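Local coordinates for putative hemin storage protein (Bordetella bronchiseptica, PDB 6AU1) that is the glycoside hydrolase domain of PgaB (BpsB), which cleaves deacetylated poly-beta-1,6-N-acetylglucosamine, a biofilm polysaccharide, and can disrupt bacterial biofilms, at residues D34-L39 and Y335-I340; Q81-T84 and V88-Y91; L157-D162 and M214-I219; A163-T168 and R207-F212. All coordinates share one frame; numbering follows the deposited sequence. Where two conformers were deposited one is given.

Contact 1: D34-L39 and Y335-I340; sequences DRMKDL and YPDDFI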
loop_
_atom_site.group_PDB
_atom_site.type_symbol
_atom_site.label_atom_id
_atom_site.label_comp_id
_atom_site.label_asym_id
_atom_site.label_seq_id
_atom_site.Cartn_x
_atom_site.Cartn_y
_atom_site.Cartn_z
ATOM N N ASP A 34 -2.421 22.955 -6.038
ATOM C CA ASP A 34 -2.903 24.052 -5.196
ATOM C C ASP A 34 -3.316 23.577 -3.804
ATOM O O ASP A 34 -3.015 24.233 -2.803
ATOM C CB ASP A 34 -4.078 24.773 -5.853
ATOM C CG ASP A 34 -3.653 25.625 -7.032
ATOM O OD1 ASP A 34 -2.437 25.870 -7.182
ATOM O OD2 ASP A 34 -4.537 26.054 -7.804
ATOM N N ARG A 35 -4.020 22.452 -3.746
ATOM C CA ARG A 35 -4.462 21.905 -2.469
ATOM C C ARG A 35 -3.289 21.429 -1.622
ATOM O O ARG A 35 -3.266 21.645 -0.411
ATOM C CB ARG A 35 -5.439 20.747 -2.688
ATOM C CG ARG A 35 -6.837 21.186 -3.069
ATOM C CD ARG A 35 -7.663 19.990 -3.549
ATOM N NE ARG A 35 -7.829 18.956 -2.528
ATOM C CZ ARG A 35 -8.696 19.048 -1.521
ATOM N NH1 ARG A 35 -9.454 20.130 -1.392
ATOM N NH2 ARG A 35 -8.801 18.065 -0.631
ATOM N N MET A 36 -2.316 20.776 -2.250
ATOM C CA MET A 36 -1.168 20.285 -1.489
ATOM C C MET A 36 -0.266 21.426 -1.012
ATOM O O MET A 36 0.305 21.356 0.080
ATOM C CB MET A 36 -0.378 19.266 -2.313
ATOM C CG MET A 36 -1.169 17.976 -2.622
ATOM S SD MET A 36 -1.789 17.100 -1.158
ATOM C CE MET A 36 -3.480 17.677 -1.051
ATOM N N LYS A 37 -0.146 22.487 -1.809
ATOM C CA LYS A 37 0.618 23.652 -1.376
ATOM C C LYS A 37 -0.041 24.250 -0.137
ATOM O O LYS A 37 0.636 24.638 0.819
ATOM C CB LYS A 37 0.721 24.684 -2.511
ATOM C CG LYS A 37 1.452 25.963 -2.161
ATOM C CD LYS A 37 1.808 26.767 -3.417
ATOM C CE LYS A 37 0.613 26.915 -4.353
ATOM N NZ LYS A 37 0.921 27.783 -5.532
ATOM N N ASP A 38 -1.370 24.268 -0.141
ATOM C CA ASP A 38 -2.155 24.849 0.942
ATOM C C ASP A 38 -2.107 23.998 2.210
ATOM O O ASP A 38 -1.958 24.510 3.323
ATOM C CB ASP A 38 -3.603 25.028 0.476
ATOM C CG ASP A 38 -4.474 25.713 1.506
ATOM O OD1 ASP A 38 -3.936 26.477 2.337
ATOM O OD2 ASP A 38 -5.705 25.496 1.476
ATOM N N LEU A 39 -2.233 22.693 2.027
ATOM C CA LEU A 39 -2.339 21.750 3.126
ATOM C C LEU A 39 -0.971 21.449 3.733
ATOM O O LEU A 39 -0.862 21.155 4.930
ATOM C CB LEU A 39 -3.004 20.466 2.634
ATOM C CG LEU A 39 -3.744 19.597 3.636
ATOM C CD1 LEU A 39 -4.882 20.371 4.285
ATOM C CD2 LEU A 39 -4.268 18.353 2.936
ATOM N N TYR A 335 -6.704 9.056 2.774
ATOM C CA TYR A 335 -6.836 8.571 1.408
ATOM C C TYR A 335 -8.332 8.522 1.112
ATOM O O TYR A 335 -9.094 8.047 1.945
ATOM C CB TYR A 335 -6.205 7.176 1.256
ATOM C CG TYR A 335 -6.432 6.559 -0.105
ATOM C CD1 TYR A 335 -5.966 7.185 -1.255
ATOM C CD2 TYR A 335 -7.100 5.344 -0.244
ATOM C CE1 TYR A 335 -6.172 6.616 -2.518
ATOM C CE2 TYR A 335 -7.309 4.770 -1.494
ATOM C CZ TYR A 335 -6.844 5.416 -2.630
ATOM O OH TYR A 335 -7.057 4.847 -3.875
ATOM N N PRO A 336 -8.774 9.023 -0.060
ATOM C CA PRO A 336 -8.086 9.690 -1.163
ATOM C C PRO A 336 -8.272 11.201 -1.119
ATOM O O PRO A 336 -9.147 11.699 -0.408
ATOM C CB PRO A 336 -8.792 9.107 -2.390
ATOM C CG PRO A 336 -10.253 9.041 -1.910
ATOM C CD PRO A 336 -10.196 8.793 -0.389
ATOM N N ASP A 337 -7.467 11.926 -1.878
ATOM C CA ASP A 337 -7.736 13.344 -2.054
ATOM C C ASP A 337 -8.600 13.533 -3.294
ATOM O O ASP A 337 -8.183 13.214 -4.418
ATOM C CB ASP A 337 -6.444 14.140 -2.169
ATOM C CG ASP A 337 -6.679 15.624 -1.990
ATOM O OD1 ASP A 337 -7.002 16.018 -0.855
ATOM O OD2 ASP A 337 -6.594 16.372 -2.985
ATOM N N ASP A 338 -9.819 14.022 -3.089
ATOM C CA ASP A 338 -10.717 14.303 -4.206
ATOM C C ASP A 338 -10.555 15.769 -4.564
ATOM O O ASP A 338 -11.391 16.609 -4.208
ATOM C CB ASP A 338 -12.168 13.971 -3.829
ATOM C CG ASP A 338 -13.120 14.012 -5.012
ATOM O OD1 ASP A 338 -12.713 14.394 -6.131
ATOM O OD2 ASP A 338 -14.305 13.675 -4.806
ATOM N N PHE A 339 -9.460 16.080 -5.252
ATOM C CA PHE A 339 -9.083 17.477 -5.471
ATOM C C PHE A 339 -10.044 18.223 -6.392
ATOM O O PHE A 339 -10.175 19.444 -6.297
ATOM C CB PHE A 339 -7.650 17.562 -6.018
ATOM C CG PHE A 339 -7.335 16.528 -7.052
ATOM C CD1 PHE A 339 -7.605 16.767 -8.387
ATOM C CD2 PHE A 339 -6.779 15.305 -6.685
ATOM C CE1 PHE A 339 -7.329 15.817 -9.346
ATOM C CE2 PHE A 339 -6.502 14.348 -7.649
ATOM C CZ PHE A 339 -6.774 14.614 -8.976
ATOM N N ILE A 340 -10.729 17.505 -7.273
ATOM C CA ILE A 340 -11.679 18.160 -8.166
ATOM C C ILE A 340 -12.943 18.606 -7.419
ATOM O O ILE A 340 -13.514 19.656 -7.717
ATOM C CB ILE A 340 -12.062 17.241 -9.339
ATOM C CG1 ILE A 340 -10.811 16.858 -10.135
ATOM C CG2 ILE A 340 -13.072 17.921 -10.252
ATOM C CD1 ILE A 340 -11.107 16.163 -11.447
#

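Contact 2: Q81-T84 and V88-Y91; sequences QLKT and VMVY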
loop_
_atom_site.group_PDB
_atom_site.type_symbol
_atom_site.label_atom_id
_atom_site.label_comp_id
_atom_site.label_asym_id
_atom_site.label_seq_id
_atom_site.Cartn_x
_atom_site.Cartn_y
_atom_site.Cartn_z
ATOM N N GLN A 81 6.130 18.061 -9.954
ATOM C CA GLN A 81 5.366 19.267 -9.650
ATOM C C GLN A 81 4.993 19.324 -8.177
ATOM O O GLN A 81 5.014 20.400 -7.586
ATOM C CB GLN A 81 4.117 19.367 -10.517
ATOM C CG GLN A 81 4.447 19.603 -11.981
ATOM C CD GLN A 81 3.399 20.418 -12.702
ATOM O OE1 GLN A 81 2.641 21.166 -12.086
ATOM N NE2 GLN A 81 3.350 20.278 -14.022
ATOM N N LEU A 82 4.637 18.176 -7.595
ATOM C CA LEU A 82 4.417 18.118 -6.151
ATOM C C LEU A 82 5.664 18.555 -5.383
ATOM O O LEU A 82 5.575 19.368 -4.453
ATOM C CB LEU A 82 4.003 16.707 -5.725
ATOM C CG LEU A 82 2.541 16.365 -6.006
ATOM C CD1 LEU A 82 2.307 14.888 -5.747
ATOM C CD2 LEU A 82 1.606 17.212 -5.138
ATOM N N LYS A 83 6.827 18.040 -5.784
ATOM C CA LYS A 83 8.070 18.373 -5.089
ATOM C C LYS A 83 8.423 19.850 -5.209
ATOM O O LYS A 83 8.741 20.505 -4.211
ATOM C CB LYS A 83 9.235 17.518 -5.612
ATOM C CG LYS A 83 9.113 16.046 -5.214
ATOM C CD LYS A 83 10.331 15.221 -5.622
ATOM C CE LYS A 83 11.601 15.680 -4.907
ATOM N NZ LYS A 83 11.492 15.634 -3.418
ATOM N N THR A 84 8.363 20.377 -6.426
ATOM C CA THR A 84 8.867 21.720 -6.670
ATOM C C THR A 84 7.852 22.817 -6.373
ATOM O O THR A 84 8.231 23.900 -5.919
ATOM C CB THR A 84 9.354 21.871 -8.125
ATOM O OG1 THR A 84 8.253 21.698 -9.026
ATOM C CG2 THR A 84 10.410 20.828 -8.421
ATOM N N VAL A 88 6.413 19.162 -1.061
ATOM C CA VAL A 88 6.204 17.955 -0.268
ATOM C C VAL A 88 7.140 16.849 -0.720
ATOM O O VAL A 88 7.621 16.867 -1.851
ATOM C CB VAL A 88 4.748 17.429 -0.391
ATOM C CG1 VAL A 88 3.762 18.487 0.048
ATOM C CG2 VAL A 88 4.453 16.979 -1.835
ATOM N N MET A 89 7.399 15.890 0.163
ATOM C CA MET A 89 8.064 14.657 -0.228
ATOM C C MET A 89 7.095 13.800 -1.039
ATOM O O MET A 89 5.884 13.863 -0.831
ATOM C CB MET A 89 8.556 13.893 1.001
ATOM C CG MET A 89 9.594 14.649 1.804
ATOM S SD MET A 89 11.133 14.833 0.888
ATOM C CE MET A 89 12.107 13.521 1.619
ATOM N N VAL A 90 7.617 13.009 -1.965
ATOM C CA VAL A 90 6.740 12.149 -2.765
ATOM C C VAL A 90 7.170 10.701 -2.654
ATOM O O VAL A 90 8.336 10.383 -2.890
ATOM C CB VAL A 90 6.719 12.563 -4.255
ATOM C CG1 VAL A 90 5.918 11.527 -5.086
ATOM C CG2 VAL A 90 6.129 13.954 -4.403
ATOM N N TYR A 91 6.233 9.824 -2.286
ATOM C CA TYR A 91 6.504 8.389 -2.277
ATOM C C TYR A 91 5.847 7.760 -3.489
ATOM O O TYR A 91 4.706 8.095 -3.807
ATOM C CB TYR A 91 5.939 7.696 -1.027
ATOM C CG TYR A 91 6.608 7.971 0.301
ATOM C CD1 TYR A 91 6.970 9.252 0.680
ATOM C CD2 TYR A 91 6.814 6.936 1.210
ATOM C CE1 TYR A 91 7.553 9.497 1.926
ATOM C CE2 TYR A 91 7.388 7.168 2.449
ATOM C CZ TYR A 91 7.757 8.451 2.800
ATOM O OH TYR A 91 8.330 8.693 4.030
HETATM O O HOH W 1 10.431 17.762 -2.348
#

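Contact 3: L157-D162 and M214-I219; sequences LLFHDD and MHLRHI. With EDO (1,2-ethanediol), chain G.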
loop_
_atom_site.group_PDB
_atom_site.type_symbol
_atom_site.label_atom_id
_atom_site.label_comp_id
_atom_site.label_asym_id
_atom_site.label_seq_id
_atom_site.Cartn_x
_atom_site.Cartn_y
_atom_site.Cartn_z
ATOM N N LEU A 157 9.140 4.844 -1.054
ATOM C CA LEU A 157 8.238 3.859 -1.645
ATOM C C LEU A 157 7.121 3.545 -0.670
ATOM O O LEU A 157 7.372 3.380 0.530
ATOM C CB LEU A 157 8.971 2.556 -1.981
ATOM C CG LEU A 157 10.001 2.511 -3.097
ATOM C CD1 LEU A 157 10.765 1.198 -2.977
ATOM C CD2 LEU A 157 9.313 2.632 -4.468
ATOM N N LEU A 158 5.896 3.477 -1.176
ATOM C CA LEU A 158 4.806 2.893 -0.409
ATOM C C LEU A 158 4.449 1.565 -1.054
ATOM O O LEU A 158 3.932 1.505 -2.164
ATOM C CB LEU A 158 3.574 3.805 -0.351
ATOM C CG LEU A 158 2.340 3.122 0.266
ATOM C CD1 LEU A 158 2.546 2.783 1.763
ATOM C CD2 LEU A 158 1.057 3.954 0.048
ATOM N N PHE A 159 4.736 0.486 -0.343
ATOM C CA PHE A 159 4.332 -0.823 -0.818
ATOM C C PHE A 159 2.839 -1.029 -0.539
ATOM O O PHE A 159 2.390 -0.943 0.601
ATOM C CB PHE A 159 5.178 -1.907 -0.138
ATOM C CG PHE A 159 6.652 -1.824 -0.466
ATOM C CD1 PHE A 159 7.115 -2.147 -1.740
ATOM C CD2 PHE A 159 7.571 -1.455 0.505
ATOM C CE1 PHE A 159 8.478 -2.080 -2.042
ATOM C CE2 PHE A 159 8.935 -1.386 0.217
ATOM C CZ PHE A 159 9.385 -1.700 -1.063
ATOM N N HIS A 160 2.095 -1.306 -1.605
ATOM C CA HIS A 160 0.629 -1.422 -1.619
ATOM C C HIS A 160 0.084 -2.537 -0.738
ATOM O O HIS A 160 0.828 -3.439 -0.353
ATOM C CB HIS A 160 0.204 -1.644 -3.081
ATOM C CG HIS A 160 -1.273 -1.547 -3.343
ATOM N ND1 HIS A 160 -2.115 -0.705 -2.650
ATOM C CD2 HIS A 160 -2.042 -2.164 -4.277
ATOM C CE1 HIS A 160 -3.341 -0.815 -3.133
ATOM N NE2 HIS A 160 -3.327 -1.702 -4.115
ATOM N N ASP A 161 -1.217 -2.483 -0.447
ATOM C CA ASP A 161 -1.873 -3.512 0.366
ATOM C C ASP A 161 -2.180 -4.798 -0.412
ATOM O O ASP A 161 -2.835 -5.696 0.113
ATOM C CB ASP A 161 -3.166 -2.958 1.009
ATOM C CG ASP A 161 -4.255 -2.561 -0.005
ATOM O OD1 ASP A 161 -4.221 -2.975 -1.180
ATOM O OD2 ASP A 161 -5.185 -1.825 0.403
ATOM N N ASP A 162 -1.680 -4.915 -1.642
ATOM C CA ASP A 162 -1.933 -6.128 -2.421
ATOM C C ASP A 162 -1.078 -7.283 -1.925
ATOM O O ASP A 162 -1.347 -8.433 -2.252
ATOM C CB ASP A 162 -1.658 -5.908 -3.914
ATOM C CG ASP A 162 -0.185 -5.764 -4.208
ATOM O OD1 ASP A 162 0.457 -4.866 -3.620
ATOM O OD2 ASP A 162 0.342 -6.551 -5.015
ATOM N N MET A 214 12.251 -5.776 0.689
ATOM C CA MET A 214 13.584 -5.216 0.955
ATOM C C MET A 214 14.478 -5.355 -0.276
ATOM O O MET A 214 15.335 -4.512 -0.517
ATOM C CB MET A 214 14.235 -5.892 2.156
ATOM C CG MET A 214 13.527 -5.629 3.484
ATOM S SD MET A 214 13.505 -3.873 3.929
ATOM C CE MET A 214 11.823 -3.447 3.496
ATOM N N HIS A 215 14.275 -6.427 -1.044
ATOM C CA HIS A 215 14.955 -6.609 -2.330
ATOM C C HIS A 215 14.568 -5.489 -3.298
ATOM O O HIS A 215 15.435 -4.892 -3.940
ATOM C CB HIS A 215 14.613 -7.988 -2.921
ATOM C CG HIS A 215 15.050 -8.183 -4.346
ATOM N ND1 HIS A 215 16.365 -8.384 -4.705
ATOM C CD2 HIS A 215 14.333 -8.245 -5.497
ATOM C CE1 HIS A 215 16.443 -8.541 -6.016
ATOM N NE2 HIS A 215 15.223 -8.467 -6.518
ATOM N N LEU A 216 13.270 -5.200 -3.381
ATOM C CA LEU A 216 12.765 -4.125 -4.246
ATOM C C LEU A 216 13.309 -2.771 -3.803
ATOM O O LEU A 216 13.711 -1.946 -4.628
ATOM C CB LEU A 216 11.235 -4.106 -4.249
ATOM C CG LEU A 216 10.598 -5.408 -4.756
ATOM C CD1 LEU A 216 9.091 -5.371 -4.587
ATOM C CD2 LEU A 216 10.993 -5.649 -6.225
ATOM N N ARG A 217 13.319 -2.539 -2.495
ATOM C CA ARG A 217 13.938 -1.325 -1.963
ATOM C C ARG A 217 15.382 -1.167 -2.430
ATOM O O ARG A 217 15.806 -0.075 -2.833
ATOM C CB ARG A 217 13.900 -1.335 -0.437
ATOM C CG ARG A 217 14.603 -0.138 0.184
ATOM C CD ARG A 217 14.883 -0.383 1.646
ATOM N NE ARG A 217 14.977 0.884 2.357
ATOM C CZ ARG A 217 15.159 0.994 3.666
ATOM N NH1 ARG A 217 15.278 -0.097 4.412
ATOM N NH2 ARG A 217 15.217 2.197 4.225
ATOM N N HIS A 218 16.135 -2.261 -2.367
ATOM C CA HIS A 218 17.555 -2.234 -2.712
ATOM C C HIS A 218 17.732 -1.865 -4.186
ATOM O O HIS A 218 18.625 -1.096 -4.551
ATOM C CB HIS A 218 18.209 -3.587 -2.406
ATOM C CG HIS A 218 19.681 -3.626 -2.681
ATOM N ND1 HIS A 218 20.227 -4.356 -3.715
ATOM C CD2 HIS A 218 20.720 -3.016 -2.064
ATOM C CE1 HIS A 218 21.539 -4.196 -3.722
ATOM N NE2 HIS A 218 21.863 -3.388 -2.729
ATOM N N ILE A 219 16.873 -2.421 -5.033
ATOM C CA ILE A 219 16.913 -2.104 -6.456
ATOM C C ILE A 219 16.673 -0.617 -6.717
ATOM O O ILE A 219 17.436 0.034 -7.439
ATOM C CB ILE A 219 15.878 -2.934 -7.221
ATOM C CG1 ILE A 219 16.366 -4.375 -7.322
ATOM C CG2 ILE A 219 15.640 -2.353 -8.612
ATOM C CD1 ILE A 219 15.313 -5.323 -7.771
HETATM C C1 EDO G . -6.333 -5.515 -2.004
HETATM O O1 EDO G . -5.128 -4.938 -2.543
HETATM C C2 EDO G . -6.020 -6.863 -1.360
HETATM O O2 EDO G . -5.261 -6.661 -0.163
#

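Contact 4: A163-T168 and R207-F212; sequences AVLDDT and RYLIDF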
loop_
_atom_site.group_PDB
_atom_site.type_symbol
_atom_site.label_atom_id
_atom_site.label_comp_id
_atom_site.label_asym_id
_atom_site.label_seq_id
_atom_site.Cartn_x
_atom_site.Cartn_y
_atom_site.Cartn_z
ATOM N N ALA A 163 -0.049 -6.958 -1.145
ATOM C CA ALA A 163 0.885 -7.935 -0.597
ATOM C C ALA A 163 0.269 -8.662 0.609
ATOM O O ALA A 163 0.570 -8.377 1.775
ATOM C CB ALA A 163 2.194 -7.250 -0.218
ATOM N N VAL A 164 -0.626 -9.586 0.297
ATOM C CA VAL A 164 -1.273 -10.435 1.292
ATOM C C VAL A 164 -1.210 -11.868 0.800
ATOM O O VAL A 164 -1.174 -12.106 -0.403
ATOM C CB VAL A 164 -2.763 -10.057 1.542
ATOM C CG1 VAL A 164 -2.876 -8.722 2.242
ATOM C CG2 VAL A 164 -3.560 -10.061 0.228
ATOM N N LEU A 165 -1.198 -12.808 1.743
ATOM C CA LEU A 165 -1.346 -14.234 1.453
ATOM C C LEU A 165 -2.262 -14.826 2.513
ATOM O O LEU A 165 -2.104 -14.512 3.694
ATOM C CB LEU A 165 0.008 -14.950 1.479
ATOM C CG LEU A 165 1.038 -14.580 0.411
ATOM C CD1 LEU A 165 2.392 -15.182 0.756
ATOM C CD2 LEU A 165 0.570 -15.065 -0.971
ATOM N N ASP A 166 -3.229 -15.661 2.132
ATOM C CA ASP A 166 -4.059 -16.244 3.185
ATOM C C ASP A 166 -3.538 -17.623 3.591
ATOM O O ASP A 166 -2.451 -18.015 3.178
ATOM C CB ASP A 166 -5.541 -16.284 2.784
ATOM C CG ASP A 166 -5.846 -17.242 1.639
ATOM O OD1 ASP A 166 -5.163 -18.267 1.477
ATOM O OD2 ASP A 166 -6.821 -16.970 0.908
ATOM N N ASP A 167 -4.292 -18.335 4.427
ATOM C CA ASP A 167 -3.762 -19.560 5.022
ATOM C C ASP A 167 -3.949 -20.777 4.106
ATOM O O ASP A 167 -3.740 -21.908 4.531
ATOM C CB ASP A 167 -4.397 -19.804 6.401
ATOM C CG ASP A 167 -5.917 -19.803 6.369
ATOM O OD1 ASP A 167 -6.510 -19.550 5.299
ATOM O OD2 ASP A 167 -6.521 -20.038 7.440
ATOM N N THR A 168 -4.309 -20.528 2.846
ATOM C CA THR A 168 -4.349 -21.574 1.815
ATOM C C THR A 168 -3.350 -21.290 0.694
ATOM O O THR A 168 -3.319 -22.000 -0.324
ATOM C CB THR A 168 -5.763 -21.715 1.188
ATOM O OG1 THR A 168 -6.061 -20.544 0.412
ATOM C CG2 THR A 168 -6.814 -21.898 2.276
ATOM N N ARG A 207 7.705 -13.035 6.737
ATOM C CA ARG A 207 9.091 -12.617 6.553
ATOM C C ARG A 207 9.508 -12.694 5.086
ATOM O O ARG A 207 10.294 -11.859 4.619
ATOM C CB ARG A 207 10.019 -13.461 7.426
ATOM C CG ARG A 207 9.890 -13.110 8.893
ATOM C CD ARG A 207 10.946 -13.795 9.744
ATOM N NE ARG A 207 10.710 -13.581 11.170
ATOM C CZ ARG A 207 10.202 -14.497 11.989
ATOM N NH1 ARG A 207 9.884 -15.698 11.524
ATOM N NH2 ARG A 207 10.020 -14.215 13.272
ATOM N N TYR A 208 8.984 -13.678 4.356
ATOM C CA TYR A 208 9.322 -13.802 2.940
ATOM C C TYR A 208 8.860 -12.570 2.150
ATOM O O TYR A 208 9.625 -12.019 1.342
ATOM C CB TYR A 208 8.712 -15.071 2.334
ATOM C CG TYR A 208 9.223 -15.365 0.941
ATOM C CD1 TYR A 208 10.374 -16.116 0.747
ATOM C CD2 TYR A 208 8.558 -14.873 -0.184
ATOM C CE1 TYR A 208 10.845 -16.386 -0.518
ATOM C CE2 TYR A 208 9.024 -15.130 -1.451
ATOM C CZ TYR A 208 10.168 -15.886 -1.617
ATOM O OH TYR A 208 10.645 -16.157 -2.883
ATOM N N LEU A 209 7.615 -12.148 2.366
ATOM C CA LEU A 209 7.105 -10.952 1.683
ATOM C C LEU A 209 7.895 -9.717 2.083
ATOM O O LEU A 209 8.205 -8.869 1.237
ATOM C CB LEU A 209 5.616 -10.735 1.979
ATOM C CG LEU A 209 4.665 -11.765 1.368
ATOM C CD1 LEU A 209 3.215 -11.476 1.811
ATOM C CD2 LEU A 209 4.785 -11.775 -0.164
ATOM N N ILE A 210 8.226 -9.601 3.370
ATOM C CA ILE A 210 9.019 -8.455 3.808
ATOM C C ILE A 210 10.390 -8.449 3.128
ATOM O O ILE A 210 10.841 -7.409 2.633
ATOM C CB ILE A 210 9.199 -8.437 5.328
ATOM C CG1 ILE A 210 7.854 -8.142 6.011
ATOM C CG2 ILE A 210 10.254 -7.408 5.732
ATOM C CD1 ILE A 210 7.863 -8.339 7.552
ATOM N N ASP A 211 11.042 -9.610 3.100
ATOM C CA ASP A 211 12.358 -9.719 2.480
ATOM C C ASP A 211 12.276 -9.355 1.005
ATOM O O ASP A 211 13.184 -8.706 0.470
ATOM C CB ASP A 211 12.935 -11.126 2.656
ATOM C CG ASP A 211 13.415 -11.379 4.068
ATOM O OD1 ASP A 211 13.556 -10.394 4.830
ATOM O OD2 ASP A 211 13.657 -12.557 4.414
ATOM N N PHE A 212 11.186 -9.760 0.354
ATOM C CA PHE A 212 10.990 -9.424 -1.055
ATOM C C PHE A 212 10.905 -7.914 -1.219
ATOM O O PHE A 212 11.538 -7.348 -2.128
ATOM C CB PHE A 212 9.731 -10.095 -1.617
ATOM C CG PHE A 212 9.498 -9.819 -3.077
ATOM C CD1 PHE A 212 10.497 -10.059 -4.011
ATOM C CD2 PHE A 212 8.281 -9.317 -3.512
ATOM C CE1 PHE A 212 10.277 -9.807 -5.363
ATOM C CE2 PHE A 212 8.047 -9.062 -4.860
ATOM C CZ PHE A 212 9.046 -9.310 -5.788
#

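Contact 1: D34-L39 and Y335-I340
R35, near the end of helix 22-39, meets D337 in the loop after strand 332-335, and the two side chains arrive from opposite directions to form a buried salt bridge. The guanidinium grips the carboxylate side-on, with one nitrogen to each oxygen: NE of R35 gives to OD2 of D337 at 2.9 Å, and NH2 of R35 gives to OD1 of D337 at 2.7 Å. Both bonds are nearly straight, and both oxygens are met on the syn side. Each lies close to the guanidinium plane, yet the two flat groups are turned 31° apart, and NH2 stands above the carboxylate plane rather than within it. R35 gets there by a bend at chi3 (61°) that swings NE and NH2 round to the acid. Outside the pair, Y334 OH also bonds to OD1 of D337, and NH2 of R35 also reaches P344 O.

Carbon groups pack beside the ion pair. CD of R35 lies against CB of F339 at 3.5 Å, while the phenyl ring turns away from the arginine, with OD2 of D337 at its edge. CE of M36 rests 3.9 Å from both carboxylate oxygens of D337.

Two bonds from R35 and one from Y334 OH hold the buried carboxylate, and the arginine probably keeps it ionised despite the apolar surroundings.

Contact 2: Q81-T84 and V88-Y91
L82 and V90 make the tight side of this contact, where the last turns of helix 75-86 fold back on the start of strand 89-94. CG2 of V90 is wedged between two helix residues, 3.7 Å from CB of L82 and 3.7 Å from CG of K83. It can do so because CG1 takes the position anti to the backbone N (chi1 173°), which turns the other methyl to the helix. CG2 of V88 adds a looser touch, 3.9 Å from CB of L82. Beyond this pair, I33 and M36 of helix 22-39 lie against L82, so the apolar layer runs on to the next helix.

The other side is polar and wetter. Backbone joins backbone weakly there: V88 N points at L82 O over 3.5 Å, and the CA of K83 directs its hydrogen at V88 O. A water then spans the gap, accepting from NZ of K83 at 2.6 Å and donating to V88 O at 3.0 Å. The lysine curls over through bends at chi3 and chi4, and NZ also forms a salt bridge with D155.

Chemically, the close turn rests on packing of valine, leucine and the lysine's CG; weak backbone bonds and a water bridge finish its outer side, and the lysine charge is met by D155.

Contact 3: L157-D162 and M214-I219
OD2 of D162 is gripped by two backbone amides, L97 N and T98 N, while OD1 of the same carboxylate takes V96 N, so the acid ties its loop to the one after strand 89-94. Beside it, D161 binds a 1,2-ethanediol, probably from the crystallisation liquor. O1 of the diol donates to OD1 of D161 at 2.6 Å and O2 donates to the carbonyl O of D161, also at 2.6 Å, with Y236 OH as a further partner. OD1 of D161 stands 3.0 Å above the plane of the H160 ring, offset toward its rim. All this happens past the C-terminal end of strand 156-159, the end where TIM barrels carry their active sites.

The contact with helix 195-223 is made further back along the strand and is van der Waals packing, mostly apolar. CE1 of F159 meets CB of L216 at 4.1 Å, the two side chains crossing at a slant. The ring turns its edge to the helix backbone, its CZ lying 4.3 Å from R217 N. CD1 of L157 reaches the CA of R217 at 4.2 Å; the arginine side chain, extended from chi1 177° onward, leads away to M229 O.

Strand and helix run nearly antiparallel, 157° between their directions, with axes 10.7 Å apart. Strand 230-235 then pairs parallel with 156-159, so helix 195-223 is the last and longest helix in the connection of a beta-alpha-beta crossover; Y145, from the adjacent helix 135-151, packs against both F159 and L216.

Contact 4: A163-T168 and R207-F212
Flat groups flank the packing of L165 on L209 rather than carry it. The ring of Y208 is stacked on F133, with its OH bonded to P132 O, and F212 meets the ring of H138 at a steep tilt. On the loop, the flat group that matters is the carboxylate of D166. T168 N and T168 OG1 both give to its OD1, at 2.8 Å and 2.7 Å, and both come from the same face of the carboxylate plane, the amide on the anti side and the hydroxyl on the syn side. The amide bond makes an Asx turn, and the hydroxyl reinforces it, with S114 OG as a further partner of the threonine.

Across the contact the meeting is methyl to methyl: CD1 of L165 lies 3.9 Å from CD1 of L209. Both leucines have CD1 swung out anti to their CA (chi2 169° and 177°), so each sends CD1 out to the other, and the two side chains cross at a slant, CD1 of each also lying by the other's CG. CD1 of L209 also approaches the carbonyl O of A163 at 4.1 Å. That buried oxygen has its hydrogen bonds elsewhere, from R233 NH2 and Q251 NE2, and from L209 it receives only packing.

The loop is thus laid over helix 195-223 by leucine packing and is folded further on by its own Asx turn. It is a long connection leaving the C-terminal end of a barrel strand, the kind of beta-alpha loop that builds the rim of a TIM-barrel glycoside hydrolase.

Overall arrangement
All four contacts belong to one barrel of parallel strands surrounded by helices. Contact 1 closes the longest loop, and the other three are nested inside it. Contacts 1 and 2 have centres about 13 Å apart and touch where CG of M36 packs 3.8 Å from CD2 of L82. Contact 2 precedes contact 3 along the chain; their strands, 89-94 and 156-159, are neighbours in the sheet. Contact 4 is nested within contact 3, both using helix 195-223. Contacts 1 and 4 lie on opposite sides of the chain's centre, with centres about 33 Å apart: contact 1 lies where the last barrel strand returns to the first, and contact 4 packs a loop from the strands' C-terminal end, where TIM barrels carry their active sites.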